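Local coordinates for protein putative glycosyltransferase (GalT1) (Streptococcus parasanguinis FW213, PDB 5HEA) that probably transfers sugar residues from nucleotide-activated donors through a GT-A type glycosyltransferase domain, which this C-terminal piece of the protein carries, at residues A74-G79 against I88-S93; L102-R107 against I208-Y213; F121-E126 against S130-I135. One frame throughout, in Å; residues are numbered along the deposited sequence.

In the fold
The three contacts are spread over one mixed sheet of the GT-A type domain. Contact 1 comes first along the chain and joins helix 72-82 to strand 87-90. Contact 2 brings helix 101-110 against the distant strand 204-217, and the hairpin of contact 3 is nested inside the long loop that it closes. Centres of contacts 1 and 2 lie about 18 Å apart, those of 2 and 3 about 16 Å, and those of 1 and 3 about 23 Å. Y213 ties the set together: its hydroxyl probably bonds to D92 N and its carbonyl to N122 N, so contact 2 bridges the other two, which do not touch directly.

Contact 1 (A74-G79 against I88-S93); sequences AARNAG and ITFVDS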
loop_
_atom_site.group_PDB
_atom_site.type_symbol
_atom_site.label_atom_id
_atom_site.label_comp_id
_atom_site.label_asym_id
_atom_site.label_seq_id
_atom_site.Cartn_x
_atom_site.Cartn_y
_atom_site.Cartn_z
ATOM N N ALA A 74 20.857 -6.840 6.765
ATOM C CA ALA A 74 20.228 -8.016 7.338
ATOM C C ALA A 74 21.054 -9.266 7.070
ATOM O O ALA A 74 21.158 -10.141 7.931
ATOM C CB ALA A 74 18.807 -8.185 6.801
ATOM N N ALA A 75 21.643 -9.355 5.881
ATOM C CA ALA A 75 22.489 -10.499 5.549
ATOM C C ALA A 75 23.714 -10.575 6.467
ATOM O O ALA A 75 24.070 -11.646 6.962
ATOM C CB ALA A 75 22.920 -10.442 4.077
ATOM N N ARG A 76 24.370 -9.444 6.694
ATOM C CA ARG A 76 25.552 -9.455 7.561
ATOM C C ARG A 76 25.164 -9.770 9.006
ATOM O O ARG A 76 25.862 -10.511 9.692
ATOM C CB ARG A 76 26.299 -8.122 7.496
ATOM C CG ARG A 76 26.917 -7.833 6.138
ATOM C CD ARG A 76 27.934 -6.704 6.233
ATOM N NE ARG A 76 28.502 -6.361 4.932
ATOM C CZ ARG A 76 28.098 -5.322 4.213
ATOM N NH1 ARG A 76 27.142 -4.548 4.689
ATOM N NH2 ARG A 76 28.643 -5.054 3.033
ATOM N N ASN A 77 24.053 -9.202 9.470
ATOM C CA ASN A 77 23.596 -9.449 10.839
ATOM C C ASN A 77 23.297 -10.939 11.063
ATOM O O ASN A 77 23.556 -11.472 12.139
ATOM C CB ASN A 77 22.363 -8.592 11.181
ATOM C CG ASN A 77 22.675 -7.098 11.254
ATOM O OD1 ASN A 77 23.819 -6.701 11.483
ATOM N ND2 ASN A 77 21.645 -6.260 11.079
ATOM N N ALA A 78 22.772 -11.608 10.038
ATOM C CA ALA A 78 22.522 -13.047 10.111
ATOM C C ALA A 78 23.846 -13.783 10.235
ATOM O O ALA A 78 23.964 -14.758 10.982
ATOM C CB ALA A 78 21.749 -13.538 8.864
ATOM N N GLY A 79 24.842 -13.309 9.494
ATOM C CA GLY A 79 26.177 -13.877 9.563
ATOM C C GLY A 79 26.771 -13.759 10.961
ATOM O O GLY A 79 27.333 -14.718 11.494
ATOM N N ILE A 88 35.840 -12.474 13.713
ATOM C CA ILE A 88 34.885 -12.285 12.622
ATOM C C ILE A 88 35.493 -11.385 11.555
ATOM O O ILE A 88 36.115 -10.367 11.858
ATOM C CB ILE A 88 33.555 -11.663 13.131
ATOM C CG1 ILE A 88 32.753 -12.703 13.927
ATOM C CG2 ILE A 88 32.746 -11.051 11.950
ATOM C CD1 ILE A 88 31.432 -12.192 14.458
ATOM N N THR A 89 35.321 -11.762 10.297
ATOM C CA THR A 89 35.795 -10.912 9.225
ATOM C C THR A 89 34.763 -10.935 8.099
ATOM O O THR A 89 33.949 -11.859 8.026
ATOM C CB THR A 89 37.183 -11.378 8.754
ATOM O OG1 THR A 89 37.816 -10.342 7.991
ATOM C CG2 THR A 89 37.065 -12.662 7.930
ATOM N N PHE A 90 34.766 -9.906 7.253
ATOM C CA PHE A 90 33.769 -9.787 6.185
ATOM C C PHE A 90 34.473 -9.836 4.835
ATOM O O PHE A 90 35.539 -9.256 4.683
ATOM C CB PHE A 90 32.992 -8.463 6.306
ATOM C CG PHE A 90 32.188 -8.345 7.576
ATOM C CD1 PHE A 90 30.930 -8.922 7.669
ATOM C CD2 PHE A 90 32.701 -7.675 8.681
ATOM C CE1 PHE A 90 30.192 -8.833 8.847
ATOM C CE2 PHE A 90 31.968 -7.578 9.861
ATOM C CZ PHE A 90 30.719 -8.166 9.944
ATOM N N VAL A 91 33.894 -10.539 3.866
ATOM C CA VAL A 91 34.406 -10.523 2.495
ATOM C C VAL A 91 33.207 -10.318 1.568
ATOM O O VAL A 91 32.202 -11.017 1.690
ATOM C CB VAL A 91 35.117 -11.850 2.120
ATOM C CG1 VAL A 91 35.456 -11.880 0.626
ATOM C CG2 VAL A 91 36.382 -12.033 2.934
ATOM N N ASP A 92 33.284 -9.345 0.668
ATOM C CA ASP A 92 32.217 -9.144 -0.309
ATOM C C ASP A 92 32.363 -10.139 -1.452
ATOM O O ASP A 92 33.466 -10.422 -1.892
ATOM C CB ASP A 92 32.210 -7.716 -0.841
ATOM C CG ASP A 92 31.683 -6.726 0.182
ATOM O OD1 ASP A 92 31.005 -7.163 1.155
ATOM O OD2 ASP A 92 31.944 -5.516 0.016
ATOM N N SER A 93 31.241 -10.660 -1.932
ATOM C CA SER A 93 31.292 -11.778 -2.869
ATOM C C SER A 93 31.678 -11.347 -4.294
ATOM O O SER A 93 31.910 -12.197 -5.153
ATOM C CB SER A 93 29.974 -12.562 -2.824
ATOM O OG SER A 93 28.863 -11.689 -2.803
HETATM O O HOH W 1 30.652 -8.025 3.550
#
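F90 and D92, two positions apart on I88-S93, both meet the side chain of R76 on helix 72-82, one along its aliphatic part and the other at its charged end. F90, the last residue of strand 87-90, comes first. The arginine chain passes its ring obliquely, R76 CD 4.0 Å from F90 CD1, and the guanidinium plane stands almost upright to the ring at 87°. R76 sets out with CG anti to its carbonyl carbon (chi1 -66°) and then runs extended to NE, which carries the charge past the phenyl ring toward the strand's exit. F183 joins both partners, meeting F90 edge-to-face and R76 by a cation-pi contact.

Beyond the strand, D92 turns its carboxylate to the edge of the guanidinium. D92 OD1 is 3.7 Å from R76 NH2, a long salt bridge, and a water closes the gap: it accepts from R76 NE at 3.0 Å and donates to D92 OD1 at 2.6 Å. The cation's firmer partner is E190, which bridges to R76 NH1. Helix 72-82 lies in the crossover from strand 62-66 to strand 87-90, which passes strands 35-41 and 7-13 in the sheet, as in the Rossmann-like half of a GT-A fold. D92 begins an Asp-Ser-Asp sequence consistent with the DXD motif of that fold.

Contact 2 (L102-R107 against I208-Y213); sequences LEHLYR and INEGSY
H104 and E210 meet where helix 101-110 passes strand 204-217, their side chains crossing at about a right angle. The closely packed part lies beside them and is mainly apolar. I208 CD1 rests on the helix backbone, 3.7 Å from H104 O, and against L105 CD2 at 4.2 Å. Its CG1 sits between the backbone N and the carbonyl carbon (chi1 40°), which turns the longer branch to the helix. C119 of strand 116-125 touches both I208 and L105 and extends this buried patch.

Toward the solvent side the contact becomes polar and rests on few atoms. H104 ND1 shares its N-H between both carboxylate oxygens, 3.1 Å from E210 OE1 and 3.0 Å from E210 OE2, each through its syn lone pair. The bond to OE1 is the straighter, 158° against 140°, and lies in the imidazole plane. S212 OG donates to E210 OE2 at 2.6 Å from above the carboxylate plane, while the ring of F100 stacks on H104. R107 and E103 form their own salt bridge on the helix. Two donors, one bifurcated over both oxygens, thus help to fix the rotation of the E210 carboxylate, whose negative charge would probably favour an imidazole protonated at ND1.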
loop_
_atom_site.group_PDB
_atom_site.type_symbol
_atom_site.label_atom_id
_atom_site.label_comp_id
_atom_site.label_asym_id
_atom_site.label_seq_id
_atom_site.Cartn_x
_atom_site.Cartn_y
_atom_site.Cartn_z
ATOM N N LEU A 102 44.221 -14.035 5.201
ATOM C CA LEU A 102 43.734 -14.319 6.544
ATOM C C LEU A 102 44.883 -14.486 7.540
ATOM O O LEU A 102 44.851 -13.948 8.659
ATOM C CB LEU A 102 42.900 -15.597 6.509
ATOM C CG LEU A 102 41.596 -15.664 7.296
ATOM C CD1 LEU A 102 40.833 -14.342 7.222
ATOM C CD2 LEU A 102 40.754 -16.811 6.747
ATOM N N GLU A 103 45.882 -15.260 7.135
ATOM C CA GLU A 103 47.065 -15.501 7.957
ATOM C C GLU A 103 47.740 -14.195 8.404
ATOM O O GLU A 103 48.064 -14.026 9.579
ATOM C CB GLU A 103 48.059 -16.391 7.193
ATOM C CG GLU A 103 49.283 -16.790 8.005
ATOM C CD GLU A 103 50.311 -17.561 7.187
ATOM O OE1 GLU A 103 50.103 -17.754 5.965
ATOM O OE2 GLU A 103 51.333 -17.975 7.772
ATOM N N HIS A 104 47.938 -13.273 7.470
ATOM C CA HIS A 104 48.564 -11.992 7.795
ATOM C C HIS A 104 47.761 -11.134 8.766
ATOM O O HIS A 104 48.339 -10.514 9.652
ATOM C CB HIS A 104 48.906 -11.205 6.527
ATOM C CG HIS A 104 50.092 -11.746 5.795
ATOM N ND1 HIS A 104 50.811 -11.004 4.881
ATOM C CD2 HIS A 104 50.701 -12.955 5.861
ATOM C CE1 HIS A 104 51.808 -11.736 4.412
ATOM N NE2 HIS A 104 51.764 -12.921 4.992
ATOM N N LEU A 105 46.436 -11.096 8.593
ATOM C CA LEU A 105 45.540 -10.412 9.525
ATOM C C LEU A 105 45.582 -11.074 10.894
ATOM O O LEU A 105 45.607 -10.394 11.928
ATOM C CB LEU A 105 44.085 -10.434 9.008
ATOM C CG LEU A 105 43.749 -9.450 7.889
ATOM C CD1 LEU A 105 42.315 -9.647 7.402
ATOM C CD2 LEU A 105 43.977 -8.010 8.367
ATOM N N TYR A 106 45.572 -12.404 10.898
ATOM C CA TYR A 106 45.579 -13.155 12.148
ATOM C C TYR A 106 46.860 -12.878 12.938
ATOM O O TYR A 106 46.804 -12.486 14.096
ATOM C CB TYR A 106 45.412 -14.658 11.904
ATOM C CG TYR A 106 45.399 -15.471 13.191
ATOM C CD1 TYR A 106 44.241 -15.580 13.951
ATOM C CD2 TYR A 106 46.551 -16.108 13.654
ATOM C CE1 TYR A 106 44.223 -16.310 15.133
ATOM C CE2 TYR A 106 46.540 -16.846 14.841
ATOM C CZ TYR A 106 45.374 -16.940 15.571
ATOM O OH TYR A 106 45.342 -17.662 16.743
ATOM N N ARG A 107 48.011 -13.066 12.295
ATOM C CA ARG A 107 49.297 -12.783 12.940
ATOM C C ARG A 107 49.398 -11.351 13.466
ATOM O O ARG A 107 49.898 -11.116 14.568
ATOM C CB ARG A 107 50.437 -13.037 11.962
ATOM C CG ARG A 107 50.619 -14.496 11.654
ATOM C CD ARG A 107 52.000 -14.965 12.073
ATOM N NE ARG A 107 52.024 -16.416 12.226
ATOM C CZ ARG A 107 52.038 -17.265 11.207
ATOM N NH1 ARG A 107 52.043 -16.803 9.964
ATOM N NH2 ARG A 107 52.051 -18.573 11.430
ATOM N N ILE A 208 48.128 -3.188 8.794
ATOM C CA ILE A 208 49.182 -3.611 7.861
ATOM C C ILE A 208 48.926 -3.025 6.478
ATOM O O ILE A 208 47.880 -3.285 5.867
ATOM C CB ILE A 208 49.356 -5.158 7.779
ATOM C CG1 ILE A 208 48.015 -5.866 7.811
ATOM C CG2 ILE A 208 50.191 -5.669 8.941
ATOM C CD1 ILE A 208 48.118 -7.372 7.737
ATOM N N ASN A 209 49.873 -2.220 5.995
ATOM C CA ASN A 209 49.719 -1.557 4.708
ATOM C C ASN A 209 50.094 -2.457 3.543
ATOM O O ASN A 209 51.077 -2.213 2.844
ATOM C CB ASN A 209 50.519 -0.254 4.627
ATOM C CG ASN A 209 50.008 0.663 3.522
ATOM O OD1 ASN A 209 48.801 0.741 3.296
ATOM N ND2 ASN A 209 50.919 1.332 2.812
ATOM N N GLU A 210 49.302 -3.503 3.350
ATOM C CA GLU A 210 49.454 -4.379 2.197
ATOM C C GLU A 210 48.089 -4.512 1.521
ATOM O O GLU A 210 47.058 -4.616 2.196
ATOM C CB GLU A 210 49.984 -5.752 2.624
ATOM C CG GLU A 210 49.124 -6.456 3.667
ATOM C CD GLU A 210 49.678 -7.823 4.065
ATOM O OE1 GLU A 210 50.846 -7.884 4.513
ATOM O OE2 GLU A 210 48.942 -8.831 3.932
ATOM N N GLY A 211 48.075 -4.485 0.193
ATOM C CA GLY A 211 46.830 -4.621 -0.547
ATOM C C GLY A 211 46.554 -6.084 -0.853
ATOM O O GLY A 211 46.663 -6.509 -1.995
ATOM N N SER A 212 46.206 -6.857 0.173
ATOM C CA SER A 212 46.024 -8.299 0.025
ATOM C C SER A 212 44.581 -8.651 -0.309
ATOM O O SER A 212 44.262 -9.791 -0.666
ATOM C CB SER A 212 46.442 -9.006 1.306
ATOM O OG SER A 212 47.819 -8.781 1.549
ATOM N N TYR A 213 43.716 -7.657 -0.176
ATOM C CA TYR A 213 42.315 -7.780 -0.575
ATOM C C TYR A 213 42.160 -7.045 -1.902
ATOM O O TYR A 213 42.710 -5.950 -2.072
ATOM C CB TYR A 213 41.434 -7.136 0.497
ATOM C CG TYR A 213 39.928 -7.294 0.299
ATOM C CD1 TYR A 213 39.226 -6.446 -0.555
ATOM C CD2 TYR A 213 39.214 -8.262 0.998
ATOM C CE1 TYR A 213 37.833 -6.566 -0.726
ATOM C CE2 TYR A 213 37.828 -8.408 0.830
ATOM C CZ TYR A 213 37.147 -7.553 -0.032
ATOM O OH TYR A 213 35.776 -7.674 -0.197
#

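Contact 3 (F121-E126 against S130-I135); sequences FNSFNE and SFLFSI
Strands 121-125 and 130-132 run antiparallel at 154° as a beta hairpin, with S123 facing L132 and N125 facing S130 in hydrogen-bonded pairs and F124 facing F131 in the non-hydrogen-bonded pair between them. The backbone bond from L132 N to S123 O measures 2.8 Å. On the face of F124 and F131 the two rings form an edge-to-face pair: F124 CD1 stands 3.7 Å above the centre of the F131 ring, with the planes 59° apart. Y214 of strand 204-217 adds another edge-to-face partner to F131.

Past the last strand pair, N122 holds the chain where it turns through F133. Its OD1 receives I135 N on an in-plane lone pair at 2.8 Å, and its ND2 makes a weak bond to I135 O at 3.3 Å, so the side-chain amide meets both backbone polar groups of I135, roughly as a strand's peptide group might. The same ND2 lies at the edge of the F133 ring, 3.6 Å from F133 CD1. Near the S123-L132 pair, one water is bound by S123 OG, L132 O and S134 OG; it donates to L132 O at 3.0 Å and lies 2.8 Å from S123 OG.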
loop_
_atom_site.group_PDB
_atom_site.type_symbol
_atom_site.label_atom_id
_atom_site.label_comp_id
_atom_site.label_asym_id
_atom_site.label_seq_id
_atom_site.Cartn_x
_atom_site.Cartn_y
_atom_site.Cartn_z
ATOM N N PHE A 121 43.700 -2.478 0.571
ATOM C CA PHE A 121 43.234 -3.204 -0.608
ATOM C C PHE A 121 43.831 -2.623 -1.877
ATOM O O PHE A 121 44.158 -1.439 -1.937
ATOM C CB PHE A 121 41.690 -3.198 -0.691
ATOM C CG PHE A 121 41.097 -1.835 -0.869
ATOM C CD1 PHE A 121 40.898 -1.306 -2.137
ATOM C CD2 PHE A 121 40.748 -1.069 0.228
ATOM C CE1 PHE A 121 40.358 -0.044 -2.302
ATOM C CE2 PHE A 121 40.215 0.196 0.069
ATOM C CZ PHE A 121 40.018 0.708 -1.192
ATOM N N ASN A 122 43.982 -3.465 -2.890
ATOM C CA ASN A 122 44.306 -2.991 -4.224
ATOM C C ASN A 122 43.035 -3.218 -5.018
ATOM O O ASN A 122 42.075 -3.773 -4.491
ATOM C CB ASN A 122 45.508 -3.747 -4.804
ATOM C CG ASN A 122 46.833 -3.139 -4.381
ATOM O OD1 ASN A 122 46.934 -1.927 -4.218
ATOM N ND2 ASN A 122 47.850 -3.974 -4.190
ATOM N N SER A 123 42.997 -2.778 -6.263
ATOM C CA SER A 123 41.770 -2.925 -7.034
ATOM C C SER A 123 41.968 -3.750 -8.304
ATOM O O SER A 123 43.092 -3.909 -8.793
ATOM C CB SER A 123 41.155 -1.559 -7.350
ATOM O OG SER A 123 42.091 -0.731 -8.002
ATOM N N PHE A 124 40.863 -4.304 -8.798
ATOM C CA PHE A 124 40.831 -5.004 -10.071
ATOM C C PHE A 124 39.739 -4.380 -10.924
ATOM O O PHE A 124 38.578 -4.349 -10.524
ATOM C CB PHE A 124 40.556 -6.492 -9.877
ATOM C CG PHE A 124 40.611 -7.294 -11.154
ATOM C CD1 PHE A 124 41.824 -7.538 -11.782
ATOM C CD2 PHE A 124 39.450 -7.804 -11.725
ATOM C CE1 PHE A 124 41.883 -8.280 -12.957
ATOM C CE2 PHE A 124 39.502 -8.552 -12.898
ATOM C CZ PHE A 124 40.717 -8.791 -13.513
ATOM N N ASN A 125 40.132 -3.863 -12.087
ATOM C CA ASN A 125 39.226 -3.199 -13.017
ATOM C C ASN A 125 38.607 -4.276 -13.898
ATOM O O ASN A 125 39.296 -4.820 -14.745
ATOM C CB ASN A 125 40.036 -2.207 -13.867
ATOM C CG ASN A 125 39.194 -1.460 -14.919
ATOM O OD1 ASN A 125 38.204 -1.968 -15.442
ATOM N ND2 ASN A 125 39.616 -0.244 -15.240
ATOM N N GLU A 126 37.323 -4.581 -13.695
ATOM C CA GLU A 126 36.649 -5.647 -14.454
ATOM C C GLU A 126 36.507 -5.327 -15.938
ATOM O O GLU A 126 36.549 -6.227 -16.789
ATOM C CB GLU A 126 35.257 -5.922 -13.889
ATOM C CG GLU A 126 35.244 -6.440 -12.461
ATOM C CD GLU A 126 35.692 -7.888 -12.344
ATOM O OE1 GLU A 126 35.789 -8.594 -13.378
ATOM O OE2 GLU A 126 35.947 -8.319 -11.206
ATOM N N SER A 130 42.352 -5.675 -15.441
ATOM C CA SER A 130 43.704 -5.301 -15.039
ATOM C C SER A 130 43.751 -4.869 -13.575
ATOM O O SER A 130 42.837 -4.214 -13.079
ATOM C CB SER A 130 44.239 -4.178 -15.928
ATOM O OG SER A 130 43.406 -3.038 -15.829
ATOM N N PHE A 131 44.823 -5.254 -12.890
ATOM C CA PHE A 131 45.013 -4.864 -11.505
ATOM C C PHE A 131 45.534 -3.447 -11.434
ATOM O O PHE A 131 46.314 -3.010 -12.281
ATOM C CB PHE A 131 46.018 -5.781 -10.821
ATOM C CG PHE A 131 45.510 -7.162 -10.571
ATOM C CD1 PHE A 131 44.855 -7.463 -9.389
ATOM C CD2 PHE A 131 45.713 -8.170 -11.505
ATOM C CE1 PHE A 131 44.391 -8.753 -9.143
ATOM C CE2 PHE A 131 45.260 -9.458 -11.274
ATOM C CZ PHE A 131 44.597 -9.754 -10.088
ATOM N N LEU A 132 45.104 -2.734 -10.405
ATOM C CA LEU A 132 45.724 -1.478 -10.042
ATOM C C LEU A 132 46.429 -1.690 -8.700
ATOM O O LEU A 132 45.780 -1.843 -7.663
ATOM C CB LEU A 132 44.672 -0.378 -9.947
ATOM C CG LEU A 132 45.223 0.992 -9.551
ATOM C CD1 LEU A 132 46.220 1.469 -10.606
ATOM C CD2 LEU A 132 44.093 1.993 -9.350
ATOM N N PHE A 133 47.757 -1.744 -8.726
ATOM C CA PHE A 133 48.516 -1.976 -7.505
ATOM C C PHE A 133 48.883 -0.657 -6.844
ATOM O O PHE A 133 50.030 -0.225 -6.900
ATOM C CB PHE A 133 49.768 -2.793 -7.793
ATOM C CG PHE A 133 49.479 -4.185 -8.265
ATOM C CD1 PHE A 133 48.952 -5.127 -7.397
ATOM C CD2 PHE A 133 49.748 -4.558 -9.577
ATOM C CE1 PHE A 133 48.688 -6.420 -7.830
ATOM C CE2 PHE A 133 49.495 -5.844 -10.013
ATOM C CZ PHE A 133 48.961 -6.777 -9.138
ATOM N N SER A 134 47.894 -0.023 -6.222
ATOM C CA SER A 134 48.086 1.264 -5.560
ATOM C C SER A 134 49.004 1.128 -4.351
ATOM O O SER A 134 49.816 2.010 -4.075
ATOM C CB SER A 134 46.742 1.829 -5.109
ATOM O OG SER A 134 45.813 1.853 -6.178
ATOM N N ILE A 135 48.859 0.019 -3.632
ATOM C CA ILE A 135 49.674 -0.253 -2.456
ATOM C C ILE A 135 50.806 -1.185 -2.862
ATOM O O ILE A 135 50.577 -2.347 -3.200
ATOM C CB ILE A 135 48.843 -0.900 -1.330
ATOM C CG1 ILE A 135 47.564 -0.098 -1.093
ATOM C CG2 ILE A 135 49.660 -1.001 -0.050
ATOM C CD1 ILE A 135 47.824 1.356 -0.731
HETATM O O HOH W 2 44.031 0.130 -6.226
#